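Local coordinates for protein exotoxin A (Pseudomonas aeruginosa, PDB 1IKP) that transfers ADP-ribose from NAD to elongation factor 2 of the host cell, halting protein synthesis, and joins cell-binding, targeting and catalytic parts in one chain, at residues S188-G193 with P268-T273; L401-D406 with L422-R427; D6-C11 with V227-P232; F116-N121 with D200-V205; V195-D200 with Q212-D217. The protein carries 2 engineered substitutions. All coordinates share one frame; numbering follows the deposited sequence.

From the N terminus, the chain opens interaction 3 at 6-11 and closes it only at 227-232, bringing the first short helix against the end of strand 224-228. Interaction 4, joining strand 112-120 to the 200-205 turn, nests inside that loop, as does interaction 5, the disulfide contact between 195-200 and 212-217. Interactions 4 and 5 cross and share D200. Interaction 1 starts at 188-193 and ends beyond interaction 3, at 268-273; it crosses interactions 3 and 4, encloses interaction 5, and links the binding region to the targeting region. Interaction 2 follows in series, a short local closure onto helix 419-431 near the start of the catalytic region.

Interaction 1 (S188-G193 with P268-T273); sequences SEWASG and PLETFT
E270 reaches across to W190 and A191 and carries almost the whole contact. Its CB is directed at the 188-193 segment, and CG lies between the backbone N and the carbonyl carbon (chi1 61°), from where the chain runs out extended and delivers the carboxylate to the far side. The carboxylate carbon CD settles between two neighbours, the indole rim and the methyl of A191, with E270 CD 4.0 Å from W190 CD1. At the tip the two oxygens part company. OE1 arrives at the edge of the indole in the plane of the ring, with E270 OE1 3.1 Å from W190 CD1, while the carboxylate itself stands nearly perpendicular to the ring, the two planes being 82° apart. N112 ties this corner together: its OD1 accepts from W190 NE1 and its ND2 donates to E270 OE1, so that one amide serves both polar groups. OE2 turns to the helix end instead. E270 OE2 lies 3.7 Å from A191 CB and accepts a hydrogen bond of 2.9 Å from a water. The same water donates to the carbonyl of A191, 3.1 Å from its oxygen to A191 O, completing a bridge from side chain to main chain. K114 forms a salt bridge with E270 OE2, which would probably favour the charged carboxylate. The example illustrates a polar interdomain seam: the short helix 188-191 of the concanavalin-like binding region meets the 3-10 turn 269-271 of the targeting region through one carboxylate, one water and residues of strand 112-120.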
# COMPACT_ATOMS: atom_id res chain seq x y z
N SER A 188 3.01 -10.92 -4.44
CA SER A 188 2.33 -9.91 -3.65
C SER A 188 3.05 -9.51 -2.36
O SER A 188 3.06 -8.34 -2.00
CB SER A 188 0.89 -10.35 -3.34
OG SER A 188 0.88 -11.60 -2.69
N GLU A 189 3.65 -10.47 -1.67
CA GLU A 189 4.33 -10.16 -0.42
C GLU A 189 5.51 -9.20 -0.64
O GLU A 189 5.78 -8.34 0.20
CB GLU A 189 4.82 -11.45 0.24
CG GLU A 189 3.71 -12.44 0.65
CD GLU A 189 3.31 -13.42 -0.46
OE1 GLU A 189 3.75 -13.27 -1.62
OE2 GLU A 189 2.53 -14.35 -0.15
N TRP A 190 6.19 -9.37 -1.76
CA TRP A 190 7.36 -8.57 -2.13
C TRP A 190 7.07 -7.07 -2.07
O TRP A 190 7.90 -6.28 -1.65
CB TRP A 190 7.83 -8.98 -3.53
CG TRP A 190 8.96 -8.18 -4.10
CD1 TRP A 190 8.88 -7.12 -4.97
CD2 TRP A 190 10.36 -8.39 -3.87
NE1 TRP A 190 10.13 -6.66 -5.28
CE2 TRP A 190 11.06 -7.42 -4.62
CE3 TRP A 190 11.10 -9.31 -3.09
CZ2 TRP A 190 12.45 -7.34 -4.61
CZ3 TRP A 190 12.48 -9.22 -3.08
CH2 TRP A 190 13.15 -8.24 -3.85
N ALA A 191 5.86 -6.68 -2.46
CA ALA A 191 5.50 -5.28 -2.49
C ALA A 191 4.84 -4.76 -1.20
O ALA A 191 4.59 -3.56 -1.06
CB ALA A 191 4.58 -5.03 -3.69
N SER A 192 4.59 -5.65 -0.25
CA SER A 192 3.93 -5.24 0.98
C SER A 192 4.78 -5.49 2.21
O SER A 192 5.94 -5.87 2.10
CB SER A 192 2.61 -6.00 1.17
OG SER A 192 2.88 -7.36 1.49
N GLY A 193 4.20 -5.26 3.37
CA GLY A 193 4.93 -5.48 4.60
C GLY A 193 5.26 -6.96 4.78
O GLY A 193 6.19 -7.30 5.53
N PRO A 268 0.22 -3.46 -8.27
CA PRO A 268 1.33 -3.00 -7.43
C PRO A 268 1.84 -1.62 -7.84
O PRO A 268 1.99 -1.33 -9.03
CB PRO A 268 2.40 -4.08 -7.64
CG PRO A 268 1.62 -5.27 -8.02
CD PRO A 268 0.55 -4.74 -8.93
N LEU A 269 2.11 -0.79 -6.84
CA LEU A 269 2.62 0.54 -7.09
C LEU A 269 3.90 0.49 -7.92
O LEU A 269 4.06 1.24 -8.89
CB LEU A 269 2.88 1.25 -5.77
CG LEU A 269 3.38 2.69 -5.86
CD1 LEU A 269 2.23 3.58 -6.29
CD2 LEU A 269 3.90 3.15 -4.51
N GLU A 270 4.81 -0.43 -7.57
CA GLU A 270 6.08 -0.53 -8.27
C GLU A 270 5.99 -0.99 -9.74
O GLU A 270 6.99 -0.97 -10.47
CB GLU A 270 7.06 -1.40 -7.45
CG GLU A 270 6.59 -2.82 -7.22
CD GLU A 270 7.43 -3.57 -6.17
OE1 GLU A 270 8.04 -4.58 -6.52
OE2 GLU A 270 7.46 -3.13 -5.00
N THR A 271 4.81 -1.38 -10.19
CA THR A 271 4.63 -1.77 -11.58
C THR A 271 4.79 -0.49 -12.42
O THR A 271 5.27 -0.52 -13.56
CB THR A 271 3.24 -2.36 -11.79
OG1 THR A 271 3.21 -3.68 -11.23
CG2 THR A 271 2.88 -2.41 -13.27
N PHE A 272 4.43 0.63 -11.82
CA PHE A 272 4.51 1.92 -12.52
C PHE A 272 5.88 2.59 -12.54
O PHE A 272 6.06 3.62 -13.20
CB PHE A 272 3.45 2.85 -11.96
CG PHE A 272 2.06 2.32 -12.15
CD1 PHE A 272 1.45 2.38 -13.41
CD2 PHE A 272 1.39 1.69 -11.11
CE1 PHE A 272 0.19 1.80 -13.63
CE2 PHE A 272 0.13 1.10 -11.31
CZ PHE A 272 -0.47 1.16 -12.58
N THR A 273 6.84 2.02 -11.81
CA THR A 273 8.20 2.55 -11.78
C THR A 273 9.12 1.61 -12.55
O THR A 273 10.35 1.81 -12.57
CB THR A 273 8.72 2.72 -10.33
OG1 THR A 273 8.40 1.56 -9.56
CG2 THR A 273 8.12 3.95 -9.68
O HOH W 1 6.25 -1.66 -2.81

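Interaction 2 (L401-D406 with L422-R427); sequences LGDGGD and LLQAHR
Q424 stretches from helix 419-431 over the backbone of G402 and D403, its amide oxygen doing the touching. With CG anti to the backbone N (chi1 173°) and an extended chain beyond, the amide is carried well clear of the helix to the loop. Q424 OE1 stands 3.8 Å from G402 CA, a close approach possible because glycine has no side chain there; the positive phi of G402 is likewise a conformation that glycine favours. The neighbouring amide offers a weak, bent hydrogen bond, D403 N to Q424 OE1 at 3.5 Å with an N-H...O angle of 139°. Water does more of the work. One molecule donates to Q424 OE1 at 2.7 Å and also to the carbonyl oxygen of D403. A second lies within 2.7 Å of Q424 OE1 and 2.8 Å of L401 O, although it has more acceptors around it than protons to give. On the other branch of the amide, Q424 NE2 keeps 4.0 Å from D403 OD2, the amide and carboxylate planes inclined to each other by 65°. The loop has a second hold on the same helix: R421, earlier in it, donates through its guanidinium to the carbonyl oxygens of L401, G402 and G405. The buried side chain of L401 meanwhile packs on W417 and P568. Chemically, this is a hydrated surface contact in which one amide oxygen collects a weak hydrogen bond from a main-chain N-H and two waters, implying that solvent mediates most of the Q424 contact, while R421 grips the loop directly.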
# COMPACT_ATOMS: atom_id res chain seq x y z
N LEU A 401 -12.09 -13.87 0.61
CA LEU A 401 -13.03 -14.35 -0.40
C LEU A 401 -13.19 -15.86 -0.35
O LEU A 401 -14.15 -16.39 -0.88
CB LEU A 401 -12.57 -13.96 -1.80
CG LEU A 401 -12.50 -12.46 -2.08
CD1 LEU A 401 -11.94 -12.23 -3.48
CD2 LEU A 401 -13.90 -11.87 -1.98
N GLY A 402 -12.25 -16.55 0.29
CA GLY A 402 -12.32 -18.00 0.38
C GLY A 402 -12.10 -18.70 -0.95
O GLY A 402 -11.62 -18.10 -1.92
N ASP A 403 -12.44 -19.98 -1.01
CA ASP A 403 -12.25 -20.74 -2.24
C ASP A 403 -13.42 -20.57 -3.18
O ASP A 403 -14.50 -20.13 -2.79
CB ASP A 403 -12.08 -22.23 -1.91
CG ASP A 403 -10.96 -22.48 -0.93
OD1 ASP A 403 -9.79 -22.19 -1.28
OD2 ASP A 403 -11.25 -22.96 0.18
N GLY A 404 -13.20 -20.90 -4.45
CA GLY A 404 -14.28 -20.80 -5.41
C GLY A 404 -13.91 -20.15 -6.73
O GLY A 404 -14.76 -20.04 -7.62
N GLY A 405 -12.67 -19.70 -6.85
CA GLY A 405 -12.24 -19.09 -8.09
C GLY A 405 -12.15 -17.57 -8.06
O GLY A 405 -12.54 -16.93 -7.08
N ASP A 406 -11.66 -16.99 -9.15
CA ASP A 406 -11.48 -15.55 -9.22
C ASP A 406 -12.80 -14.80 -9.10
O ASP A 406 -13.80 -15.19 -9.69
CB ASP A 406 -10.84 -15.12 -10.55
CG ASP A 406 -9.45 -15.70 -10.77
OD1 ASP A 406 -8.85 -16.25 -9.82
OD2 ASP A 406 -8.97 -15.59 -11.91
N LEU A 422 -20.34 -16.75 0.31
CA LEU A 422 -20.50 -15.60 1.22
C LEU A 422 -20.53 -16.08 2.68
O LEU A 422 -19.83 -15.52 3.54
CB LEU A 422 -21.77 -14.83 0.90
CG LEU A 422 -22.24 -13.84 1.99
CD1 LEU A 422 -21.16 -12.76 2.27
CD2 LEU A 422 -23.53 -13.20 1.55
N LEU A 423 -21.29 -17.14 2.95
CA LEU A 423 -21.34 -17.64 4.32
C LEU A 423 -19.97 -18.07 4.83
O LEU A 423 -19.63 -17.82 5.98
CB LEU A 423 -22.34 -18.79 4.45
CG LEU A 423 -23.78 -18.44 4.06
CD1 LEU A 423 -24.69 -19.64 4.35
CD2 LEU A 423 -24.28 -17.22 4.85
N GLN A 424 -19.18 -18.72 3.97
CA GLN A 424 -17.84 -19.13 4.37
C GLN A 424 -16.98 -17.88 4.67
O GLN A 424 -16.23 -17.83 5.66
CB GLN A 424 -17.19 -19.95 3.25
CG GLN A 424 -15.72 -20.29 3.47
CD GLN A 424 -15.07 -20.99 2.28
OE1 GLN A 424 -15.14 -20.50 1.14
NE2 GLN A 424 -14.44 -22.13 2.53
N ALA A 425 -17.07 -16.89 3.79
CA ALA A 425 -16.30 -15.66 3.94
C ALA A 425 -16.68 -14.94 5.23
O ALA A 425 -15.81 -14.44 5.96
CB ALA A 425 -16.54 -14.77 2.74
N HIS A 426 -17.99 -14.89 5.51
CA HIS A 426 -18.49 -14.25 6.73
C HIS A 426 -17.91 -14.96 7.97
O HIS A 426 -17.50 -14.29 8.91
CB HIS A 426 -20.02 -14.31 6.71
CG HIS A 426 -20.66 -13.66 7.89
ND1 HIS A 426 -20.79 -12.29 8.02
CD2 HIS A 426 -21.19 -14.20 9.02
CE1 HIS A 426 -21.36 -12.02 9.18
NE2 HIS A 426 -21.62 -13.16 9.80
N ARG A 427 -17.87 -16.29 7.95
CA ARG A 427 -17.32 -17.04 9.08
C ARG A 427 -15.83 -16.72 9.25
O ARG A 427 -15.34 -16.55 10.37
CB ARG A 427 -17.51 -18.54 8.85
CG ARG A 427 -18.96 -18.99 8.84
CD ARG A 427 -19.12 -20.31 8.08
NE ARG A 427 -20.53 -20.68 7.93
CZ ARG A 427 -21.01 -21.43 6.95
NH1 ARG A 427 -20.19 -21.91 6.01
NH2 ARG A 427 -22.31 -21.72 6.90
O HOH W 2 -15.43 -17.84 1.19
O HOH W 3 -16.64 -21.11 -0.97

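Interaction 3 (D6-C11 with V227-P232); sequences DLWNEC and VLAGNP
The indole of W8 is met obliquely by the methyl of A229, which sits 3.2 Å above the ring plane and is displaced toward the rim of the benzene half. W8 CE3 is the nearest ring atom, 3.5 Å from A229 CB, and W8 CD2 follows at 3.8 Å. V172, Y45, M28 and V30 also touch the W8 side chain, so strands 164-176, 40-49 and 24-29 all contribute to its surroundings. The ring gets there because CG lies anti to the carbonyl carbon (chi1 -65°), which swings the indole off helix 7-10 and along the passing chain. At the helix backbone the approach is closer still: G230 CA points a C-H at W8 O over 3.4 Å. The partner segment makes a classic beta bulge, L228 and A229 both facing V172 across the antiparallel pairing of strands 224-228 and 164-176, and the chain turns a corner at A229 before G230 adopts a positive phi. In this concanavalin-like domain the contact thus seats the N-terminal helical turn beside an irregular strand end. That turn is capped by D6: N9 N donates to D6 OD1 at 3.2 Å, while N9 ND2 reaches D6 OD2 at 2.7 Å from above the carboxylate plane, 39° out of it. Just after the helix, C11 is bonded covalently to C15.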
# COMPACT_ATOMS: atom_id res chain seq x y z
N ASP A 6 38.08 -10.64 0.37
CA ASP A 6 37.03 -11.63 0.14
C ASP A 6 35.98 -11.44 1.22
O ASP A 6 36.10 -11.97 2.32
CB ASP A 6 37.63 -13.04 0.23
CG ASP A 6 36.65 -14.12 -0.20
OD1 ASP A 6 35.43 -13.93 -0.01
OD2 ASP A 6 37.11 -15.16 -0.71
N LEU A 7 34.95 -10.67 0.88
CA LEU A 7 33.88 -10.35 1.82
C LEU A 7 33.24 -11.53 2.55
O LEU A 7 33.16 -11.55 3.78
CB LEU A 7 32.79 -9.57 1.09
CG LEU A 7 31.53 -9.17 1.86
CD1 LEU A 7 31.86 -8.11 2.89
CD2 LEU A 7 30.50 -8.66 0.87
N TRP A 8 32.81 -12.53 1.79
CA TRP A 8 32.13 -13.65 2.41
C TRP A 8 33.00 -14.64 3.15
O TRP A 8 32.50 -15.39 3.99
CB TRP A 8 31.26 -14.36 1.39
CG TRP A 8 30.16 -13.48 0.94
CD1 TRP A 8 29.56 -12.49 1.68
CD2 TRP A 8 29.52 -13.48 -0.33
NE1 TRP A 8 28.59 -11.89 0.95
CE2 TRP A 8 28.53 -12.47 -0.29
CE3 TRP A 8 29.68 -14.24 -1.49
CZ2 TRP A 8 27.70 -12.20 -1.38
CZ3 TRP A 8 28.85 -13.97 -2.58
CH2 TRP A 8 27.87 -12.96 -2.51
N ASN A 9 34.29 -14.65 2.86
CA ASN A 9 35.15 -15.58 3.56
C ASN A 9 35.83 -14.92 4.75
O ASN A 9 35.93 -15.52 5.81
CB ASN A 9 36.17 -16.18 2.61
CG ASN A 9 35.58 -17.28 1.75
OD1 ASN A 9 35.11 -18.30 2.27
ND2 ASN A 9 35.58 -17.08 0.44
N GLU A 10 36.26 -13.68 4.57
CA GLU A 10 36.97 -12.96 5.62
C GLU A 10 36.09 -12.21 6.60
O GLU A 10 36.47 -11.98 7.75
CB GLU A 10 37.95 -11.96 5.00
CG GLU A 10 39.08 -12.57 4.20
CD GLU A 10 39.71 -11.57 3.24
OE1 GLU A 10 39.84 -10.38 3.60
OE2 GLU A 10 40.10 -11.98 2.13
N CYS A 11 34.91 -11.80 6.16
CA CYS A 11 34.03 -11.04 7.02
C CYS A 11 32.78 -11.78 7.49
O CYS A 11 31.86 -11.15 8.02
CB CYS A 11 33.65 -9.73 6.32
SG CYS A 11 35.07 -8.77 5.68
N VAL A 227 21.66 -20.84 3.32
CA VAL A 227 22.74 -19.86 3.33
C VAL A 227 23.64 -20.27 2.17
O VAL A 227 24.06 -21.44 2.07
CB VAL A 227 23.58 -19.91 4.64
CG1 VAL A 227 24.81 -19.01 4.51
CG2 VAL A 227 22.73 -19.47 5.82
N LEU A 228 23.94 -19.33 1.28
CA LEU A 228 24.80 -19.64 0.14
C LEU A 228 26.27 -19.30 0.38
O LEU A 228 27.17 -19.98 -0.13
CB LEU A 228 24.29 -18.89 -1.11
CG LEU A 228 22.88 -19.24 -1.60
CD1 LEU A 228 22.54 -18.36 -2.80
CD2 LEU A 228 22.79 -20.72 -2.00
N ALA A 229 26.53 -18.25 1.15
CA ALA A 229 27.91 -17.85 1.43
C ALA A 229 27.95 -17.03 2.71
O ALA A 229 26.95 -16.42 3.12
CB ALA A 229 28.49 -17.04 0.25
N GLY A 230 29.11 -17.01 3.35
CA GLY A 230 29.26 -16.25 4.57
C GLY A 230 28.40 -16.77 5.71
O GLY A 230 28.05 -17.95 5.76
N ASN A 231 28.06 -15.88 6.63
CA ASN A 231 27.26 -16.26 7.78
C ASN A 231 26.37 -15.11 8.22
O ASN A 231 26.73 -14.33 9.10
CB ASN A 231 28.18 -16.71 8.92
CG ASN A 231 27.40 -17.15 10.15
OD1 ASN A 231 26.43 -17.90 10.05
ND2 ASN A 231 27.83 -16.69 11.31
N PRO A 232 25.19 -15.00 7.61
CA PRO A 232 24.24 -13.94 7.95
C PRO A 232 23.84 -13.99 9.42
O PRO A 232 23.78 -15.06 10.03
CB PRO A 232 23.06 -14.21 7.03
CG PRO A 232 23.67 -14.93 5.85
CD PRO A 232 24.71 -15.82 6.48

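Interaction 4 (F116-N121 with D200-V205); sequences FIHELN and DQLDGV. Engineered in segment 200-205: Q201 (natural residue Pro).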
# COMPACT_ATOMS: atom_id res chain seq x y z
N PHE A 116 17.19 -2.19 3.03
CA PHE A 116 16.77 -1.73 4.34
C PHE A 116 17.91 -1.81 5.35
O PHE A 116 18.89 -2.56 5.16
CB PHE A 116 15.51 -2.45 4.86
CG PHE A 116 15.65 -3.92 4.97
CD1 PHE A 116 15.29 -4.75 3.92
CD2 PHE A 116 16.13 -4.49 6.14
CE1 PHE A 116 15.40 -6.13 4.04
CE2 PHE A 116 16.23 -5.87 6.25
CZ PHE A 116 15.87 -6.69 5.21
N ILE A 117 17.77 -1.01 6.39
CA ILE A 117 18.79 -0.87 7.43
C ILE A 117 18.25 -1.22 8.80
O ILE A 117 17.14 -0.82 9.16
CB ILE A 117 19.28 0.61 7.47
CG1 ILE A 117 19.83 1.06 6.12
CG2 ILE A 117 20.31 0.82 8.58
CD1 ILE A 117 20.98 0.26 5.63
N HIS A 118 19.04 -1.96 9.58
CA HIS A 118 18.65 -2.27 10.95
C HIS A 118 19.68 -1.64 11.87
O HIS A 118 20.88 -1.84 11.68
CB HIS A 118 18.61 -3.78 11.20
CG HIS A 118 17.43 -4.46 10.58
ND1 HIS A 118 17.41 -5.81 10.29
CD2 HIS A 118 16.23 -3.97 10.18
CE1 HIS A 118 16.25 -6.12 9.74
NE2 HIS A 118 15.52 -5.02 9.66
N GLU A 119 19.24 -0.83 12.82
CA GLU A 119 20.21 -0.27 13.76
C GLU A 119 20.29 -1.26 14.93
O GLU A 119 19.28 -1.82 15.34
CB GLU A 119 19.75 1.10 14.19
CG GLU A 119 19.61 2.01 12.98
CD GLU A 119 19.57 3.47 13.33
OE1 GLU A 119 18.52 4.11 13.13
OE2 GLU A 119 20.60 3.96 13.84
N LEU A 120 21.49 -1.49 15.44
CA LEU A 120 21.70 -2.46 16.51
C LEU A 120 22.24 -1.81 17.77
O LEU A 120 23.07 -0.90 17.69
CB LEU A 120 22.69 -3.52 16.03
CG LEU A 120 22.40 -4.13 14.64
CD1 LEU A 120 23.62 -4.88 14.14
CD2 LEU A 120 21.18 -5.05 14.72
N ASN A 121 21.76 -2.26 18.93
CA ASN A 121 22.25 -1.70 20.19
C ASN A 121 23.51 -2.45 20.62
O ASN A 121 23.98 -3.33 19.91
CB ASN A 121 21.18 -1.77 21.30
CG ASN A 121 20.74 -3.20 21.63
OD1 ASN A 121 21.46 -4.16 21.41
ND2 ASN A 121 19.53 -3.32 22.17
N ASP A 200 13.85 -15.43 6.76
CA ASP A 200 14.07 -16.18 7.99
C ASP A 200 14.86 -15.37 9.01
O ASP A 200 14.63 -15.48 10.21
CB ASP A 200 14.79 -17.49 7.68
CG ASP A 200 13.96 -18.42 6.81
OD1 ASP A 200 13.57 -18.01 5.69
OD2 ASP A 200 13.69 -19.56 7.25
N GLN A 201 15.78 -14.56 8.52
CA GLN A 201 16.61 -13.75 9.40
C GLN A 201 15.79 -12.76 10.22
O GLN A 201 16.27 -12.21 11.21
CB GLN A 201 17.67 -13.01 8.58
CG GLN A 201 18.72 -13.94 7.99
CD GLN A 201 19.53 -13.29 6.88
OE1 GLN A 201 20.05 -12.19 7.04
NE2 GLN A 201 19.64 -13.98 5.75
N LEU A 202 14.53 -12.54 9.81
CA LEU A 202 13.66 -11.61 10.51
C LEU A 202 12.36 -12.24 11.03
O LEU A 202 11.34 -11.55 11.17
CB LEU A 202 13.33 -10.44 9.59
CG LEU A 202 14.52 -9.56 9.21
CD1 LEU A 202 14.03 -8.36 8.42
CD2 LEU A 202 15.25 -9.11 10.47
N ASP A 203 12.39 -13.53 11.34
CA ASP A 203 11.19 -14.20 11.84
C ASP A 203 10.66 -13.51 13.09
O ASP A 203 11.42 -13.18 14.00
CB ASP A 203 11.48 -15.67 12.16
CG ASP A 203 11.72 -16.49 10.91
OD1 ASP A 203 10.94 -16.34 9.94
OD2 ASP A 203 12.67 -17.29 10.91
N GLY A 204 9.34 -13.30 13.13
CA GLY A 204 8.72 -12.67 14.28
C GLY A 204 8.53 -11.16 14.21
O GLY A 204 7.73 -10.58 14.95
N VAL A 205 9.25 -10.51 13.30
CA VAL A 205 9.14 -9.06 13.20
C VAL A 205 7.77 -8.62 12.67
O VAL A 205 7.16 -7.70 13.22
CB VAL A 205 10.25 -8.48 12.28
CG1 VAL A 205 10.04 -6.96 12.12
CG2 VAL A 205 11.62 -8.74 12.90
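L202 and H118 point at each other from opposite directions, the leucine fork meeting the carbon between the two ring nitrogens. The setting is a strand-and-turn contact in the concanavalin-like binding domain. F116 and H118, alternate residues of strand 112-120, send their side chains to the same side of the sheet, and L202 begins a type II beta turn running to V205. Both methyls of the leucine converge on one histidine atom: H118 CE1 is 3.2 Å from L202 CD2 and 3.4 Å from L202 CD1, a tight fit. The two methyls approach differently, since CD1 lies at the edge of the imidazole, in its plane, whereas CD2 comes in obliquely nearer ND1. This pose follows from the histidine's CG being anti to the carbonyl carbon (chi1 -74°), which extends the ring away from the strand. L202 CD1 also meets the F116 ring obliquely. L196 joins the same cluster through a contact with L202, and M129 of the adjacent strand 126-136 touches both H118 and V205. The main chain of the turn is closed by V205 N donating to L202 O at 3.2 Å, with G204 at the N-cap of helix 205-210 and in a positive-phi conformation. The engineered Q201 packs on P232 of interaction 3. Within the buried cluster, F116 CE2 lies 4.0 Å from L202 CD1.

Interaction 5 (V195-D200 with Q212-D217); sequences VLCLLD and QRCNLD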
# COMPACT_ATOMS: atom_id res chain seq x y z
N VAL A 195 6.81 -8.82 2.98
CA VAL A 195 8.09 -9.24 2.41
C VAL A 195 8.99 -9.72 3.56
O VAL A 195 9.85 -10.60 3.37
CB VAL A 195 8.76 -8.06 1.61
CG1 VAL A 195 9.08 -6.87 2.53
CG2 VAL A 195 10.02 -8.55 0.94
N LEU A 196 8.76 -9.17 4.75
CA LEU A 196 9.55 -9.57 5.92
C LEU A 196 9.27 -11.01 6.31
O LEU A 196 10.11 -11.69 6.89
CB LEU A 196 9.28 -8.63 7.10
CG LEU A 196 9.62 -7.15 6.82
CD1 LEU A 196 9.49 -6.35 8.09
CD2 LEU A 196 11.05 -7.03 6.27
N CYS A 197 8.08 -11.49 5.96
CA CYS A 197 7.67 -12.86 6.24
C CYS A 197 8.45 -13.85 5.39
O CYS A 197 8.47 -15.05 5.69
CB CYS A 197 6.17 -13.01 5.98
SG CYS A 197 5.10 -12.00 7.05
N LEU A 198 9.09 -13.38 4.32
CA LEU A 198 9.86 -14.27 3.47
C LEU A 198 11.30 -14.45 3.97
O LEU A 198 12.03 -15.34 3.51
CB LEU A 198 9.94 -13.72 2.05
CG LEU A 198 8.65 -13.29 1.37
CD1 LEU A 198 8.96 -12.87 -0.05
CD2 LEU A 198 7.65 -14.42 1.38
N LEU A 199 11.69 -13.62 4.93
CA LEU A 199 13.06 -13.59 5.41
C LEU A 199 13.24 -14.26 6.77
O LEU A 199 12.84 -13.72 7.79
CB LEU A 199 13.54 -12.13 5.46
CG LEU A 199 13.23 -11.31 4.19
CD1 LEU A 199 13.63 -9.86 4.42
CD2 LEU A 199 13.97 -11.90 3.00
N ASP A 200 13.85 -15.43 6.76
CA ASP A 200 14.07 -16.18 7.99
C ASP A 200 14.86 -15.37 9.01
O ASP A 200 14.63 -15.48 10.21
CB ASP A 200 14.79 -17.49 7.68
CG ASP A 200 13.96 -18.42 6.81
OD1 ASP A 200 13.57 -18.01 5.69
OD2 ASP A 200 13.69 -19.56 7.25
N GLN A 212 -0.28 -9.00 13.78
CA GLN A 212 -1.00 -10.09 13.14
C GLN A 212 -0.04 -11.07 12.49
O GLN A 212 1.05 -10.69 12.08
CB GLN A 212 -1.96 -9.54 12.09
CG GLN A 212 -2.69 -10.61 11.31
CD GLN A 212 -4.12 -10.21 11.00
OE1 GLN A 212 -4.37 -9.22 10.32
NE2 GLN A 212 -5.06 -10.99 11.52
N ARG A 213 -0.45 -12.33 12.40
CA ARG A 213 0.36 -13.40 11.81
C ARG A 213 0.62 -13.17 10.33
O ARG A 213 -0.18 -12.53 9.65
CB ARG A 213 -0.35 -14.75 11.95
CG ARG A 213 -0.59 -15.23 13.36
CD ARG A 213 0.69 -15.71 14.03
NE ARG A 213 0.41 -16.69 15.08
CZ ARG A 213 -0.39 -16.47 16.12
NH1 ARG A 213 -0.99 -15.30 16.27
NH2 ARG A 213 -0.59 -17.43 17.02
N CYS A 214 1.73 -13.70 9.83
CA CYS A 214 2.06 -13.57 8.42
C CYS A 214 0.96 -14.20 7.57
O CYS A 214 0.62 -13.68 6.50
CB CYS A 214 3.39 -14.25 8.12
SG CYS A 214 4.84 -13.26 8.63
N ASN A 215 0.43 -15.32 8.04
CA ASN A 215 -0.64 -16.03 7.35
C ASN A 215 -0.39 -16.07 5.84
O ASN A 215 -1.23 -15.63 5.05
CB ASN A 215 -1.98 -15.37 7.65
CG ASN A 215 -3.14 -16.10 7.01
OD1 ASN A 215 -3.24 -17.32 7.09
ND2 ASN A 215 -4.04 -15.34 6.39
N LEU A 216 0.75 -16.61 5.44
CA LEU A 216 1.09 -16.68 4.03
C LEU A 216 0.34 -17.74 3.25
O LEU A 216 -0.01 -18.80 3.79
CB LEU A 216 2.59 -16.95 3.85
CG LEU A 216 3.61 -15.99 4.45
CD1 LEU A 216 5.02 -16.51 4.16
CD2 LEU A 216 3.43 -14.60 3.85
N ASP A 217 0.08 -17.45 1.98
CA ASP A 217 -0.57 -18.40 1.10
C ASP A 217 0.45 -19.50 0.91
O ASP A 217 1.64 -19.32 1.21
CB ASP A 217 -0.91 -17.73 -0.23
CG ASP A 217 -2.15 -16.85 -0.14
OD1 ASP A 217 -2.58 -16.52 0.98
OD2 ASP A 217 -2.70 -16.48 -1.21
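A disulfide staples the two ends of a short helical excursion: C197 and C214 flank helix 205-210 in the concanavalin-like binding domain, closing a covalent loop between cysteines 17 positions apart. C197 SG is bonded to C214 SG at 2.0 Å, and the torsion about the S-S bond is -88°, close to the strain-free right angle and left-handed in sense. In both cysteines SG stands anti to the carbonyl carbon (chi1 -64° and -78°), so the two sulfurs leave their backbones in the same rotamer and meet midway, bringing C197 CB within 3.7 Å of C214 CB. Y206 of the enclosed helix lies against both cysteines. L216 widens the contact beyond the bridge. One of its methyls, L216 CD2, rests 3.8 Å from C197 CB, and the other, L216 CD1, comes 4.0 Å from the carbonyl oxygen C197 O. Both branches of the leucine fork thus rest against C197, one on its CB and the other near its carbonyl oxygen. E189 of the preceding helix also packs on L216, which connects this pocket of apolar atoms to interaction 1. W220 of helix 218-221 touches L198, and K194 donates to C214 O. Looser, at the outer limit of the apolar contact, L198 CD2 meets L216 CD1 at 4.4 Å.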